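Local coordinates for protein putative DNA helicase (Lactobacillus plantarum, PDB 3DMN) that is a possible DNA helicase whose UvrD-like C-terminal domain probably helps to couple ATP hydrolysis to the unwinding of duplex DNA, at residues Ala76-Leu81 with Val88-Thr93. Residues are numbered along the deposited sequence; the frame is centred on the assembly and turned at random.
Sequences ALTKAL and VTLIQT. With ACT (acetate ion), chain F; ACT (acetate ion), chain C.
Thr78 and Leu81 on helix 71-82 meet Val88 and Leu90 on strand 88-90, an example of how a helix lies over one face of a parallel alpha/beta sheet at its outermost strand, here in a domain of the P-loop NTPase clan. Strand 64-68, helix 71-82 and strand 88-90 form a beta-alpha-beta crossover, with strand 102-106 between the two strands. The helix segment runs nearly antiparallel to the strand, at 165°, with the two axes 8.9 Å apart.

The apolar part of the interface is made largely by branch methyls. A chi1 of -65° sets OG1 of Thr78 beside the backbone N and turns its CG2 methyl to Val88 CG1, 3.7 Å away, the two side chains slanting across each other. The other branch of the valine, CG2, rests against Leu81 CB at the same distance of 3.7 Å. Val104 of strand 102-106 touches both Thr78 and Val88, while Leu81 also reaches Val50 of helix 43-59 and Ile66 of strand 64-68, so the packing runs on into the interior.

Thr78 OG1 sits against the side chain of Leu90, nearest to its CB at 3.6 Å, but it is satisfied within its own helix by a hydrogen bond to Cys74 O, one turn earlier.

No hydrogen bond links 76-81 to 88-93. On the strand's outer edge, Val88 N and Leu90 N each bond to an acetate ion, probably from the crystallisation liquor, while Thr89 pairs with strand 102-106. Val88 N gives a nearly straight bond, 167°, to O of the chain C acetate. The chain F acetate accepts a 2.9 Å hydrogen bond from Leu90 N at its O, and its CH3 lies 3.5 Å from Leu90 CB.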
ATOM      1  N   ALA A  76     -12.162  -8.646  -2.260  1.00 28.61           N
ATOM      2  CA  ALA A  76     -11.879  -9.047  -3.661  1.00 28.88           C
ATOM      3  C   ALA A  76     -10.388  -9.408  -3.781  1.00 28.54           C
ATOM      4  O   ALA A  76     -10.038 -10.401  -4.413  1.00 29.25           O
ATOM      5  CB  ALA A  76     -12.215  -7.928  -4.603  1.00 28.69           C
ATOM      6  N   LEU A  77      -9.520  -8.617  -3.148  1.00 27.87           N
ATOM      7  CA  LEU A  77      -8.068  -8.876  -3.238  1.00 28.14           C
ATOM      8  C   LEU A  77      -7.740 -10.168  -2.526  1.00 28.04           C
ATOM      9  O   LEU A  77      -6.921 -10.957  -3.007  1.00 28.24           O
ATOM     10  CB  LEU A  77      -7.265  -7.711  -2.653  1.00 28.00           C
ATOM     11  CG  LEU A  77      -5.761  -7.981  -2.650  1.00 28.70           C
ATOM     12  CD1 LEU A  77      -5.247  -8.180  -4.089  1.00 29.72           C
ATOM     13  CD2 LEU A  77      -4.982  -6.887  -1.912  1.00 29.70           C
ATOM     14  N   THR A  78      -8.344 -10.352  -1.354  1.00 26.40           N
ATOM     15  CA  THR A  78      -8.093 -11.546  -0.536  1.00 26.92           C
ATOM     16  C   THR A  78      -8.445 -12.809  -1.317  1.00 27.08           C
ATOM     17  O   THR A  78      -7.640 -13.755  -1.354  1.00 27.94           O
ATOM     18  CB  THR A  78      -8.840 -11.443   0.809  1.00 28.12           C
ATOM     19  OG1 THR A  78      -8.289 -10.361   1.560  1.00 28.53           O
ATOM     20  CG2 THR A  78      -8.701 -12.781   1.584  1.00 29.17           C
ATOM     21  N   LYS A  79      -9.635 -12.842  -1.908  1.00 27.45           N
ATOM     22  CA  LYS A  79     -10.062 -14.020  -2.685  1.00 27.58           C
ATOM     23  C   LYS A  79      -9.021 -14.282  -3.784  1.00 27.42           C
ATOM     24  O   LYS A  79      -8.608 -15.419  -4.005  1.00 27.52           O
ATOM     25  CB  LYS A  79     -11.432 -13.754  -3.299  1.00 28.34           C
ATOM     26  CG  LYS A  79     -11.881 -14.885  -4.208  1.00 30.40           C
ATOM     27  CD  LYS A  79     -13.235 -14.583  -4.841  1.00 35.68           C
ATOM     28  CE  LYS A  79     -13.558 -15.627  -5.909  1.00 38.78           C
ATOM     29  NZ  LYS A  79     -14.871 -15.396  -6.597  1.00 44.07           N
ATOM     30  N   ALA A  80      -8.593 -13.218  -4.473  1.00 27.03           N
ATOM     31  CA  ALA A  80      -7.643 -13.375  -5.584  1.00 27.35           C
ATOM     32  C   ALA A  80      -6.289 -13.887  -5.063  1.00 27.20           C
ATOM     33  O   ALA A  80      -5.699 -14.802  -5.644  1.00 28.05           O
ATOM     34  CB  ALA A  80      -7.460 -12.075  -6.302  1.00 28.54           C
ATOM     35  N   LEU A  81      -5.817 -13.347  -3.934  1.00 26.54           N
ATOM     36  CA  LEU A  81      -4.510 -13.754  -3.449  1.00 26.16           C
ATOM     37  C   LEU A  81      -4.528 -15.210  -2.979  1.00 25.00           C
ATOM     38  O   LEU A  81      -3.561 -15.967  -3.174  1.00 25.39           O
ATOM     39  CB  LEU A  81      -4.069 -12.855  -2.312  1.00 27.15           C
ATOM     40  CG  LEU A  81      -3.610 -11.459  -2.758  1.00 27.18           C
ATOM     41  CD1 LEU A  81      -3.389 -10.677  -1.445  1.00 31.18           C
ATOM     42  CD2 LEU A  81      -2.303 -11.516  -3.592  1.00 29.51           C
ATOM     43  N   VAL A  88      -3.402 -15.895   3.408  1.00 27.67           N
ATOM     44  CA  VAL A  88      -3.972 -14.526   3.559  1.00 28.62           C
ATOM     45  C   VAL A  88      -4.876 -14.449   4.776  1.00 29.30           C
ATOM     46  O   VAL A  88      -5.699 -15.368   5.050  1.00 30.06           O
ATOM     47  CB  VAL A  88      -4.787 -14.108   2.347  1.00 28.48           C
ATOM     48  CG1 VAL A  88      -5.114 -12.568   2.435  1.00 28.49           C
ATOM     49  CG2 VAL A  88      -3.996 -14.411   1.097  1.00 30.48           C
ATOM     50  N   THR A  89      -4.701 -13.353   5.520  1.00 29.17           N
ATOM     51  CA  THR A  89      -5.571 -13.055   6.651  1.00 29.50           C
ATOM     52  C   THR A  89      -6.184 -11.681   6.397  1.00 29.61           C
ATOM     53  O   THR A  89      -5.481 -10.664   6.443  1.00 29.82           O
ATOM     54  CB  THR A  89      -4.780 -13.045   7.954  1.00 28.72           C
ATOM     55  OG1 THR A  89      -4.278 -14.362   8.193  1.00 30.09           O
ATOM     56  CG2 THR A  89      -5.671 -12.616   9.130  1.00 31.74           C
ATOM     57  N   LEU A  90      -7.486 -11.669   6.121  1.00 29.77           N
ATOM     58  CA  LEU A  90      -8.197 -10.417   5.958  1.00 31.46           C
ATOM     59  C   LEU A  90      -8.607 -10.026   7.365  1.00 32.63           C
ATOM     60  O   LEU A  90      -9.479 -10.682   7.994  1.00 31.86           O
ATOM     61  CB  LEU A  90      -9.372 -10.586   4.997  1.00 31.54           C
ATOM     62  CG  LEU A  90     -10.354  -9.414   4.900  1.00 35.17           C
ATOM     63  CD1 LEU A  90      -9.580  -8.199   4.657  1.00 34.70           C
ATOM     64  CD2 LEU A  90     -11.356  -9.649   3.804  1.00 39.40           C
ATOM     65  N   ILE A  91      -7.877  -9.031   7.895  1.00 35.09           N
ATOM     66  CA  ILE A  91      -7.918  -8.733   9.350  1.00 37.92           C
ATOM     67  C   ILE A  91      -9.200  -8.067   9.725  1.00 38.76           C
ATOM     68  O   ILE A  91      -9.772  -7.291   8.947  1.00 39.84           O
ATOM     69  CB  ILE A  91      -6.667  -7.952   9.936  1.00 36.99           C
ATOM     70  CG1 ILE A  91      -6.638  -6.480   9.504  1.00 38.56           C
ATOM     71  CG2 ILE A  91      -5.343  -8.729   9.665  1.00 39.13           C
ATOM     72  CD1 ILE A  91      -5.878  -5.557  10.471  1.00 39.08           C
ATOM     73  N   GLN A  92      -9.684  -8.437  10.929  1.00 39.65           N
ATOM     74  CA  GLN A  92     -10.947  -7.899  11.478  1.00 41.73           C
ATOM     75  C   GLN A  92     -10.683  -7.110  12.769  1.00 41.64           C
ATOM     76  O   GLN A  92     -11.576  -6.423  13.297  1.00 41.15           O
ATOM     77  CB  GLN A  92     -11.941  -9.029  11.786  1.00 41.30           C
ATOM     78  CG  GLN A  92     -12.167 -10.057  10.654  1.00 43.70           C
ATOM     79  CD  GLN A  92     -13.473 -10.833  10.802  1.00 45.01           C
ATOM     80  OE1 GLN A  92     -14.289 -10.538  11.680  1.00 50.13           O
ATOM     81  NE2 GLN A  92     -13.670 -11.841   9.947  1.00 49.34           N
ATOM     82  N   THR A  93      -9.453  -7.227  13.271  1.00 41.02           N
ATOM     83  CA  THR A  93      -9.043  -6.501  14.470  1.00 41.21           C
ATOM     84  C   THR A  93      -7.521  -6.333  14.428  1.00 41.43           C
ATOM     85  O   THR A  93      -6.850  -7.108  13.769  1.00 41.08           O
ATOM     86  CB  THR A  93      -9.583  -7.227  15.731  1.00 41.87           C
ATOM     87  OG1 THR A  93      -9.624  -6.299  16.818  1.00 42.32           O
ATOM     88  CG2 THR A  93      -8.753  -8.501  16.080  1.00 39.94           C
TER
HETATM   89  C   ACT F   5      -9.018 -14.675   5.876  1.00 33.84           C
HETATM   90  O   ACT F   5      -8.935 -14.020   6.947  1.00 33.98           O
HETATM   91  OXT ACT F   5      -8.843 -15.915   5.944  1.00 35.03           O
HETATM   92  CH3 ACT F   5      -9.388 -14.035   4.593  1.00 33.58           C
HETATM   93  C   ACT C   2      -5.245 -19.016   3.896  1.00 21.42           C
HETATM   94  O   ACT C   2      -5.196 -18.268   2.900  1.00 21.06           O
HETATM   95  OXT ACT C   2      -4.526 -18.686   4.859  1.00 25.17           O
HETATM   96  CH3 ACT C   2      -6.103 -20.179   3.965  1.00 18.63           C